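Local coordinates for protein flap endonuclease 1 (Methanocaldococcus jannaschii, PDB 1A76) that cleaves 5'-overhanging flaps from DNA during replication and repair, acting as a structure-specific, magnesium-dependent endonuclease that also has 5'-3' exonuclease activity, at residues I54-I66 against M131-I144. Residues are numbered along the deposited sequence; the frame is centred on the assembly and turned at random.
Sequences ITSAYNGVFYKTI and MVENCKYLLSLMGI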
loop_
_atom_site.group_PDB
_atom_site.type_symbol
_atom_site.label_atom_id
_atom_site.label_comp_id
_atom_site.label_asym_id
_atom_site.label_seq_id
_atom_site.Cartn_x
_atom_site.Cartn_y
_atom_site.Cartn_z
ATOM N N ILE A 54 -9.144 -3.117 -18.176
ATOM C CA ILE A 54 -8.643 -1.932 -17.489
ATOM C C ILE A 54 -7.117 -1.867 -17.426
ATOM O O ILE A 54 -6.458 -2.782 -16.914
ATOM C CB ILE A 54 -9.219 -1.842 -16.068
ATOM C CG1 ILE A 54 -10.729 -1.570 -16.147
ATOM C CG2 ILE A 54 -8.534 -0.726 -15.297
ATOM C CD1 ILE A 54 -11.443 -1.754 -14.828
ATOM N N THR A 55 -6.574 -0.761 -17.935
ATOM C CA THR A 55 -5.119 -0.548 -17.986
ATOM C C THR A 55 -4.632 0.566 -17.061
ATOM O O THR A 55 -3.451 0.905 -17.036
ATOM C CB THR A 55 -4.682 -0.220 -19.426
ATOM O OG1 THR A 55 -5.367 0.951 -19.879
ATOM C CG2 THR A 55 -5.026 -1.372 -20.360
ATOM N N SER A 56 -5.562 1.135 -16.309
ATOM C CA SER A 56 -5.270 2.200 -15.355
ATOM C C SER A 56 -4.026 1.937 -14.491
ATOM O O SER A 56 -3.166 2.820 -14.343
ATOM C CB SER A 56 -6.496 2.398 -14.447
ATOM O OG SER A 56 -7.324 3.428 -14.951
ATOM N N ALA A 57 -3.935 0.732 -13.926
ATOM C CA ALA A 57 -2.807 0.362 -13.061
ATOM C C ALA A 57 -1.463 0.269 -13.792
ATOM O O ALA A 57 -0.431 0.697 -13.274
ATOM C CB ALA A 57 -3.090 -0.951 -12.376
ATOM N N TYR A 58 -1.474 -0.313 -14.987
ATOM C CA TYR A 58 -0.252 -0.453 -15.764
ATOM C C TYR A 58 0.312 0.941 -16.115
ATOM O O TYR A 58 1.537 1.154 -16.114
ATOM C CB TYR A 58 -0.534 -1.267 -17.044
ATOM C CG TYR A 58 -1.351 -2.542 -16.825
ATOM C CD1 TYR A 58 -1.269 -3.248 -15.625
ATOM C CD2 TYR A 58 -2.207 -3.029 -17.816
ATOM C CE1 TYR A 58 -2.017 -4.402 -15.409
ATOM C CE2 TYR A 58 -2.959 -4.186 -17.613
ATOM C CZ TYR A 58 -2.861 -4.864 -16.402
ATOM O OH TYR A 58 -3.630 -5.974 -16.168
ATOM N N ASN A 59 -0.588 1.882 -16.410
ATOM C CA ASN A 59 -0.205 3.255 -16.751
ATOM C C ASN A 59 0.522 3.931 -15.575
ATOM O O ASN A 59 1.564 4.551 -15.749
ATOM C CB ASN A 59 -1.470 4.057 -17.154
ATOM C CG ASN A 59 -1.173 5.507 -17.512
ATOM O OD1 ASN A 59 -0.807 6.311 -16.656
ATOM N ND2 ASN A 59 -1.344 5.848 -18.784
ATOM N N GLY A 60 -0.021 3.800 -14.372
ATOM C CA GLY A 60 0.620 4.414 -13.224
ATOM C C GLY A 60 1.938 3.740 -12.869
ATOM O O GLY A 60 2.914 4.408 -12.538
ATOM N N VAL A 61 1.972 2.413 -12.938
ATOM C CA VAL A 61 3.180 1.667 -12.616
ATOM C C VAL A 61 4.351 2.112 -13.501
ATOM O O VAL A 61 5.453 2.408 -13.022
ATOM C CB VAL A 61 2.934 0.147 -12.810
ATOM C CG1 VAL A 61 4.243 -0.625 -12.724
ATOM C CG2 VAL A 61 1.959 -0.343 -11.765
ATOM N N PHE A 62 4.094 2.163 -14.800
ATOM C CA PHE A 62 5.099 2.539 -15.786
ATOM C C PHE A 62 5.541 3.990 -15.665
ATOM O O PHE A 62 6.689 4.261 -15.320
ATOM C CB PHE A 62 4.549 2.273 -17.192
ATOM C CG PHE A 62 5.546 2.504 -18.295
ATOM C CD1 PHE A 62 6.674 1.693 -18.418
ATOM C CD2 PHE A 62 5.351 3.534 -19.217
ATOM C CE1 PHE A 62 7.591 1.899 -19.439
ATOM C CE2 PHE A 62 6.264 3.754 -20.252
ATOM C CZ PHE A 62 7.390 2.933 -20.363
ATOM N N TYR A 63 4.625 4.913 -15.942
ATOM C CA TYR A 63 4.908 6.346 -15.905
ATOM C C TYR A 63 5.260 6.929 -14.545
ATOM O O TYR A 63 6.152 7.783 -14.455
ATOM C CB TYR A 63 3.734 7.134 -16.507
ATOM C CG TYR A 63 3.570 6.875 -17.988
ATOM C CD1 TYR A 63 4.530 7.320 -18.899
ATOM C CD2 TYR A 63 2.503 6.125 -18.472
ATOM C CE1 TYR A 63 4.438 7.020 -20.250
ATOM C CE2 TYR A 63 2.399 5.817 -19.828
ATOM C CZ TYR A 63 3.371 6.265 -20.707
ATOM O OH TYR A 63 3.304 5.933 -22.034
ATOM N N LYS A 64 4.563 6.487 -13.497
ATOM C CA LYS A 64 4.838 6.988 -12.155
ATOM C C LYS A 64 6.223 6.553 -11.709
ATOM O O LYS A 64 6.969 7.345 -11.148
ATOM C CB LYS A 64 3.804 6.477 -11.145
ATOM C CG LYS A 64 3.349 7.507 -10.130
ATOM C CD LYS A 64 2.698 8.702 -10.820
ATOM C CE LYS A 64 3.276 10.015 -10.303
ATOM N NZ LYS A 64 2.243 11.090 -10.196
ATOM N N THR A 65 6.567 5.293 -11.957
ATOM C CA THR A 65 7.881 4.789 -11.572
ATOM C C THR A 65 9.014 5.533 -12.302
ATOM O O THR A 65 10.039 5.857 -11.693
ATOM C CB THR A 65 8.005 3.263 -11.843
ATOM O OG1 THR A 65 7.040 2.549 -11.058
ATOM C CG2 THR A 65 9.399 2.763 -11.476
ATOM N N ILE A 66 8.836 5.804 -13.595
ATOM C CA ILE A 66 9.863 6.519 -14.359
ATOM C C ILE A 66 9.961 7.961 -13.858
ATOM O O ILE A 66 11.057 8.511 -13.733
ATOM C CB ILE A 66 9.554 6.517 -15.892
ATOM C CG1 ILE A 66 9.726 5.106 -16.459
ATOM C CG2 ILE A 66 10.517 7.452 -16.633
ATOM C CD1 ILE A 66 9.293 4.954 -17.927
ATOM N N MET A 131 -4.526 -8.795 -12.531
ATOM C CA MET A 131 -4.055 -7.443 -12.821
ATOM C C MET A 131 -2.838 -7.140 -11.964
ATOM O O MET A 131 -1.883 -6.514 -12.423
ATOM C CB MET A 131 -5.146 -6.416 -12.537
ATOM C CG MET A 131 -4.749 -5.002 -12.935
ATOM S SD MET A 131 -5.968 -3.751 -12.511
ATOM C CE MET A 131 -7.324 -4.165 -13.639
ATOM N N VAL A 132 -2.890 -7.593 -10.714
ATOM C CA VAL A 132 -1.793 -7.422 -9.771
ATOM C C VAL A 132 -0.584 -8.208 -10.281
ATOM O O VAL A 132 0.547 -7.741 -10.219
ATOM C CB VAL A 132 -2.165 -7.962 -8.359
ATOM C CG1 VAL A 132 -0.950 -7.885 -7.437
ATOM C CG2 VAL A 132 -3.335 -7.166 -7.783
ATOM N N GLU A 133 -0.826 -9.417 -10.773
ATOM C CA GLU A 133 0.269 -10.233 -11.288
ATOM C C GLU A 133 0.879 -9.552 -12.531
ATOM O O GLU A 133 2.093 -9.567 -12.713
ATOM C CB GLU A 133 -0.233 -11.640 -11.623
ATOM C CG GLU A 133 -0.343 -12.626 -10.425
ATOM C CD GLU A 133 -0.406 -11.965 -9.043
ATOM O OE1 GLU A 133 0.660 -11.670 -8.461
ATOM O OE2 GLU A 133 -1.526 -11.753 -8.523
ATOM N N ASN A 134 0.030 -8.950 -13.363
ATOM C CA ASN A 134 0.453 -8.238 -14.576
ATOM C C ASN A 134 1.324 -7.019 -14.228
ATOM O O ASN A 134 2.246 -6.664 -14.963
ATOM C CB ASN A 134 -0.773 -7.773 -15.367
ATOM C CG ASN A 134 -1.340 -8.857 -16.279
ATOM O OD1 ASN A 134 -2.427 -8.700 -16.854
ATOM N ND2 ASN A 134 -0.612 -9.950 -16.423
ATOM N N CYS A 135 1.022 -6.383 -13.101
ATOM C CA CYS A 135 1.785 -5.228 -12.651
ATOM C C CYS A 135 3.186 -5.667 -12.222
ATOM O O CYS A 135 4.169 -4.980 -12.479
ATOM C CB CYS A 135 1.068 -4.551 -11.483
ATOM S SG CYS A 135 -0.342 -3.542 -12.008
ATOM N N LYS A 136 3.267 -6.821 -11.573
ATOM C CA LYS A 136 4.551 -7.351 -11.131
ATOM C C LYS A 136 5.383 -7.707 -12.357
ATOM O O LYS A 136 6.584 -7.477 -12.386
ATOM C CB LYS A 136 4.342 -8.602 -10.269
ATOM C CG LYS A 136 3.602 -8.348 -8.970
ATOM C CD LYS A 136 3.340 -9.672 -8.259
ATOM C CE LYS A 136 3.042 -9.481 -6.778
ATOM N NZ LYS A 136 2.485 -10.739 -6.173
ATOM N N TYR A 137 4.736 -8.283 -13.365
ATOM C CA TYR A 137 5.421 -8.669 -14.599
ATOM C C TYR A 137 5.984 -7.426 -15.273
ATOM O O TYR A 137 7.123 -7.415 -15.740
ATOM C CB TYR A 137 4.445 -9.366 -15.550
ATOM C CG TYR A 137 4.994 -9.625 -16.951
ATOM C CD1 TYR A 137 6.155 -10.380 -17.136
ATOM C CD2 TYR A 137 4.335 -9.137 -18.089
ATOM C CE1 TYR A 137 6.650 -10.648 -18.422
ATOM C CE2 TYR A 137 4.826 -9.404 -19.386
ATOM C CZ TYR A 137 5.982 -10.159 -19.536
ATOM O OH TYR A 137 6.474 -10.441 -20.793
ATOM N N LEU A 138 5.172 -6.375 -15.322
ATOM C CA LEU A 138 5.588 -5.126 -15.941
ATOM C C LEU A 138 6.812 -4.562 -15.218
ATOM O O LEU A 138 7.747 -4.065 -15.849
ATOM C CB LEU A 138 4.433 -4.113 -15.911
ATOM C CG LEU A 138 4.732 -2.680 -16.381
ATOM C CD1 LEU A 138 5.211 -2.696 -17.825
ATOM C CD2 LEU A 138 3.481 -1.809 -16.228
ATOM N N LEU A 139 6.810 -4.651 -13.892
ATOM C CA LEU A 139 7.932 -4.133 -13.116
ATOM C C LEU A 139 9.191 -4.928 -13.437
ATOM O O LEU A 139 10.282 -4.366 -13.527
ATOM C CB LEU A 139 7.627 -4.214 -11.629
ATOM C CG LEU A 139 6.641 -3.156 -11.110
ATOM C CD1 LEU A 139 6.267 -3.508 -9.678
ATOM C CD2 LEU A 139 7.279 -1.766 -11.179
ATOM N N SER A 140 9.035 -6.236 -13.610
ATOM C CA SER A 140 10.173 -7.094 -13.932
ATOM C C SER A 140 10.735 -6.685 -15.289
ATOM O O SER A 140 11.949 -6.629 -15.489
ATOM C CB SER A 140 9.733 -8.553 -13.986
ATOM O OG SER A 140 9.106 -8.813 -15.225
ATOM N N LEU A 141 9.842 -6.415 -16.230
ATOM C CA LEU A 141 10.259 -6.003 -17.565
ATOM C C LEU A 141 10.977 -4.668 -17.456
ATOM O O LEU A 141 11.927 -4.400 -18.186
ATOM C CB LEU A 141 9.037 -5.866 -18.486
ATOM C CG LEU A 141 8.410 -7.194 -18.906
ATOM C CD1 LEU A 141 7.202 -6.921 -19.787
ATOM C CD2 LEU A 141 9.449 -8.053 -19.630
ATOM N N MET A 142 10.520 -3.835 -16.526
ATOM C CA MET A 142 11.110 -2.522 -16.329
ATOM C C MET A 142 12.418 -2.558 -15.545
ATOM O O MET A 142 13.102 -1.541 -15.435
ATOM C CB MET A 142 10.115 -1.604 -15.618
ATOM C CG MET A 142 8.888 -1.251 -16.438
ATOM S SD MET A 142 7.731 -0.329 -15.417
ATOM C CE MET A 142 8.670 1.133 -15.041
ATOM N N GLY A 143 12.758 -3.727 -15.013
ATOM C CA GLY A 143 13.984 -3.893 -14.247
ATOM C C GLY A 143 13.876 -3.302 -12.860
ATOM O O GLY A 143 14.897 -3.068 -12.188
ATOM N N ILE A 144 12.637 -3.037 -12.446
ATOM C CA ILE A 144 12.348 -2.439 -11.139
ATOM C C ILE A 144 12.051 -3.554 -10.130
ATOM O O ILE A 144 11.137 -4.354 -10.326
ATOM C CB ILE A 144 11.109 -1.507 -11.195
ATOM C CG1 ILE A 144 11.235 -0.499 -12.353
ATOM C CG2 ILE A 144 10.928 -0.818 -9.842
ATOM C CD1 ILE A 144 12.498 0.352 -12.322
#
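Tyr-58 of helix 56-70 enters helix 129-142 as a knob into a hole formed by Met-131, Asn-134, Cys-135 and Leu-138, and Met-142 is the reciprocal knob, seated among Val-61, Phe-62, Thr-65 and Ile-66. Over residues 56-66 and 131-142 the axes cross at -26°, 9.8 Å apart, and the pair joins the N-domain to the I-domain within the PIN-like fold of the FEN1 nucleases.

Along Tyr-58, CB lies against Leu-138 CD2; CD1 touches Cys-135 SG at 3.7 Å, the sulfur sitting at the ring edge; CE1 and CZ run past Asn-134 CB; and OH ends 3.1 Å from Asn-134 OD1, with Met-131 CG also beside it. The Tyr-58 ring and Asn-134 amide planes are 66° apart. With CG of Tyr-58 anti to its carbonyl carbon (chi1 -47°), the ring points back toward the N-terminal end of helix 129-142, where Met-131 and Asn-134 meet its tip; Phe-289 packs edge-to-face with it from outside the pair. Met-131 runs beside the hydroxyl, its SD near Ala-57 CB and its bent end laying CE against Ile-54 CB.

In the middle, Val-61 divides its branches: CG2 meets Cys-135 SG, whereas CG1 wedges between CD2 of Leu-138 and CD2 of Leu-139, 3.6 Å from the latter. Leu-139 and, past the helix end, Ile-144 also touch Trp-77 of strand 74-79, so segment 131-144 packs on the central sheet as well as on helix 56-70.

Met-142 sets SD at the edge of the Phe-62 ring, 3.8 Å from CD1, a Met-aromatic contact, while Ile-286 of helix 283-292 touches both residues. Met-142 CE reaches Thr-65 CB. After the Schellman turn at Gly-143, Ile-144 CG1 meets Thr-65 CG2 tip to tip at 3.8 Å, while Thr-65 OG1 donates to Val-61 O in the carbonyl plane.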